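Local coordinates for uncharacterized protein (Klebsiella pneumoniae, PDB 2A2L) that is of unknown function but belongs to the HbpS-like family, named for haem degradation, and forms an assembly of eight chains, at residues 34-39 against 53-58. Sequence-based numbering, arbitrary orientation.
Sequences AVVFSV and DEAFVS
A small apolar contact, with no direct hydrogen bond between its sides, sits at the start of strand 36-41, where the loop between strand 46-51 and helix 59-72 passes against A34 and V36. Only 187 Å² is buried in total, and the CA atoms of A34 and A55 mark the closest backbone approach at 4.7 Å. Both alanine CB atoms point toward the opposing segment. That of A34 lies 3.5 Å from the backbone N of A55 and 3.6 Å from CB of E54, meeting main chain and side chain alike, whereas CB of A55 sits 3.3 Å from the carbonyl O of A34 and rests chiefly against the opposing main chain. E54 contributes just the root of its side chain; its bent chain carries the carboxylate away from A34. Further along, V36 has CG1 anti to its backbone N (chi1 -163°), which places CG2 beside that N, 4.2 Å from CB of A55 and 4.1 Å from the carbonyl O of F56. Polar linkage comes through a water, which donates to O of A34 at 2.6 Å and accepts a weak bond from N of F56; it also lies over one face of the F56 ring. The sheet pairing goes to other strands: V36 bonds through its backbone to S123 and F37 to Q50. F56 also packs on S72 of a second subunit, so the loop reaches an intersubunit surface. The arrangement is that of a strand-to-helix connection folding over the start of the neighbouring antiparallel strand, here at the end of the antiparallel sheet where strand 36-41 begins, in an HbpS-like protein of the GAF clan.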
loop_
_atom_site.group_PDB
_atom_site.type_symbol
_atom_site.label_atom_id
_atom_site.label_comp_id
_atom_site.label_asym_id
_atom_site.label_seq_id
_atom_site.Cartn_x
_atom_site.Cartn_y
_atom_site.Cartn_z
ATOM N N ALA A 34 -29.631 3.882 8.320
ATOM C CA ALA A 34 -29.095 2.990 7.297
ATOM C C ALA A 34 -27.654 2.595 7.607
ATOM O O ALA A 34 -26.768 3.447 7.695
ATOM C CB ALA A 34 -29.165 3.647 5.954
ATOM N N VAL A 35 -27.420 1.294 7.759
ATOM C CA VAL A 35 -26.094 0.810 8.127
ATOM C C VAL A 35 -25.486 -0.195 7.153
ATOM O O VAL A 35 -26.205 -0.859 6.418
ATOM C CB VAL A 35 -26.063 0.255 9.561
ATOM C CG1 VAL A 35 -26.503 1.323 10.565
ATOM C CG2 VAL A 35 -26.889 -0.994 9.678
ATOM N N VAL A 36 -24.154 -0.315 7.172
ATOM C CA VAL A 36 -23.481 -1.556 6.746
ATOM C C VAL A 36 -23.401 -2.637 7.848
ATOM O O VAL A 36 -23.116 -2.327 8.997
ATOM C CB VAL A 36 -22.110 -1.253 6.148
ATOM C CG1 VAL A 36 -21.562 -2.444 5.325
ATOM C CG2 VAL A 36 -22.214 -0.009 5.280
ATOM N N PHE A 37 -23.650 -3.901 7.482
ATOM C CA PHE A 37 -23.481 -5.047 8.388
ATOM C C PHE A 37 -22.462 -6.000 7.808
ATOM O O PHE A 37 -22.494 -6.314 6.607
ATOM C CB PHE A 37 -24.796 -5.807 8.578
ATOM C CG PHE A 37 -24.712 -6.985 9.547
ATOM C CD1 PHE A 37 -24.330 -6.788 10.891
ATOM C CD2 PHE A 37 -25.056 -8.280 9.126
ATOM C CE1 PHE A 37 -24.261 -7.862 11.806
ATOM C CE2 PHE A 37 -25.007 -9.383 10.026
ATOM C CZ PHE A 37 -24.612 -9.174 11.374
ATOM N N SER A 38 -21.555 -6.461 8.659
ATOM C CA SER A 38 -20.570 -7.450 8.235
ATOM C C SER A 38 -20.498 -8.573 9.225
ATOM O O SER A 38 -20.799 -8.360 10.388
ATOM C CB SER A 38 -19.215 -6.818 8.033
ATOM O OG SER A 38 -19.346 -5.716 7.166
ATOM N N VAL A 39 -20.147 -9.767 8.735
ATOM C CA VAL A 39 -19.861 -10.935 9.565
ATOM C C VAL A 39 -18.639 -11.621 9.013
ATOM O O VAL A 39 -18.556 -11.885 7.819
ATOM C CB VAL A 39 -21.001 -12.020 9.573
ATOM C CG1 VAL A 39 -20.644 -13.167 10.563
ATOM C CG2 VAL A 39 -22.344 -11.432 9.945
ATOM N N ASP A 53 -28.923 1.099 1.246
ATOM C CA ASP A 53 -28.704 1.919 0.071
ATOM C C ASP A 53 -28.462 3.386 0.427
ATOM O O ASP A 53 -27.884 4.124 -0.370
ATOM C CB ASP A 53 -29.906 1.790 -0.854
ATOM C CG ASP A 53 -30.125 0.355 -1.331
ATOM O OD1 ASP A 53 -29.314 -0.114 -2.156
ATOM O OD2 ASP A 53 -31.102 -0.289 -0.882
ATOM N N GLU A 54 -28.916 3.781 1.617
ATOM C CA GLU A 54 -28.760 5.128 2.169
ATOM C C GLU A 54 -27.559 5.236 3.129
ATOM O O GLU A 54 -27.291 6.322 3.648
ATOM C CB GLU A 54 -30.009 5.499 2.997
ATOM C CG GLU A 54 -31.333 5.722 2.227
ATOM C CD GLU A 54 -31.173 6.625 1.025
ATOM O OE1 GLU A 54 -30.923 7.836 1.222
ATOM O OE2 GLU A 54 -31.295 6.120 -0.116
ATOM N N ALA A 55 -26.863 4.121 3.387
ATOM C CA ALA A 55 -25.693 4.128 4.276
ATOM C C ALA A 55 -24.433 4.765 3.652
ATOM O O ALA A 55 -24.305 4.854 2.418
ATOM C CB ALA A 55 -25.401 2.725 4.779
ATOM N N PHE A 56 -23.522 5.217 4.521
ATOM C CA PHE A 56 -22.285 5.874 4.100
ATOM C C PHE A 56 -21.434 4.819 3.416
ATOM O O PHE A 56 -21.228 3.738 3.984
ATOM C CB PHE A 56 -21.498 6.457 5.306
ATOM C CG PHE A 56 -22.235 7.530 6.090
ATOM C CD1 PHE A 56 -23.146 8.403 5.465
ATOM C CD2 PHE A 56 -22.015 7.668 7.451
ATOM C CE1 PHE A 56 -23.817 9.392 6.191
ATOM C CE2 PHE A 56 -22.696 8.642 8.200
ATOM C CZ PHE A 56 -23.605 9.503 7.567
ATOM N N VAL A 57 -20.953 5.118 2.208
ATOM C CA VAL A 57 -20.028 4.211 1.510
ATOM C C VAL A 57 -18.718 4.041 2.287
ATOM O O VAL A 57 -18.104 2.959 2.259
ATOM C CB VAL A 57 -19.793 4.580 -0.024
ATOM C CG1 VAL A 57 -21.096 4.476 -0.828
ATOM C CG2 VAL A 57 -19.191 5.965 -0.197
ATOM N N SER A 58 -18.335 5.082 3.030
ATOM C CA SER A 58 -17.237 5.001 3.993
ATOM C C SER A 58 -17.388 3.885 5.006
ATOM O O SER A 58 -16.406 3.438 5.580
ATOM C CB SER A 58 -17.095 6.323 4.745
ATOM O OG SER A 58 -18.197 7.164 4.480
HETATM O O HOH W 1 -25.404 5.646 7.382
#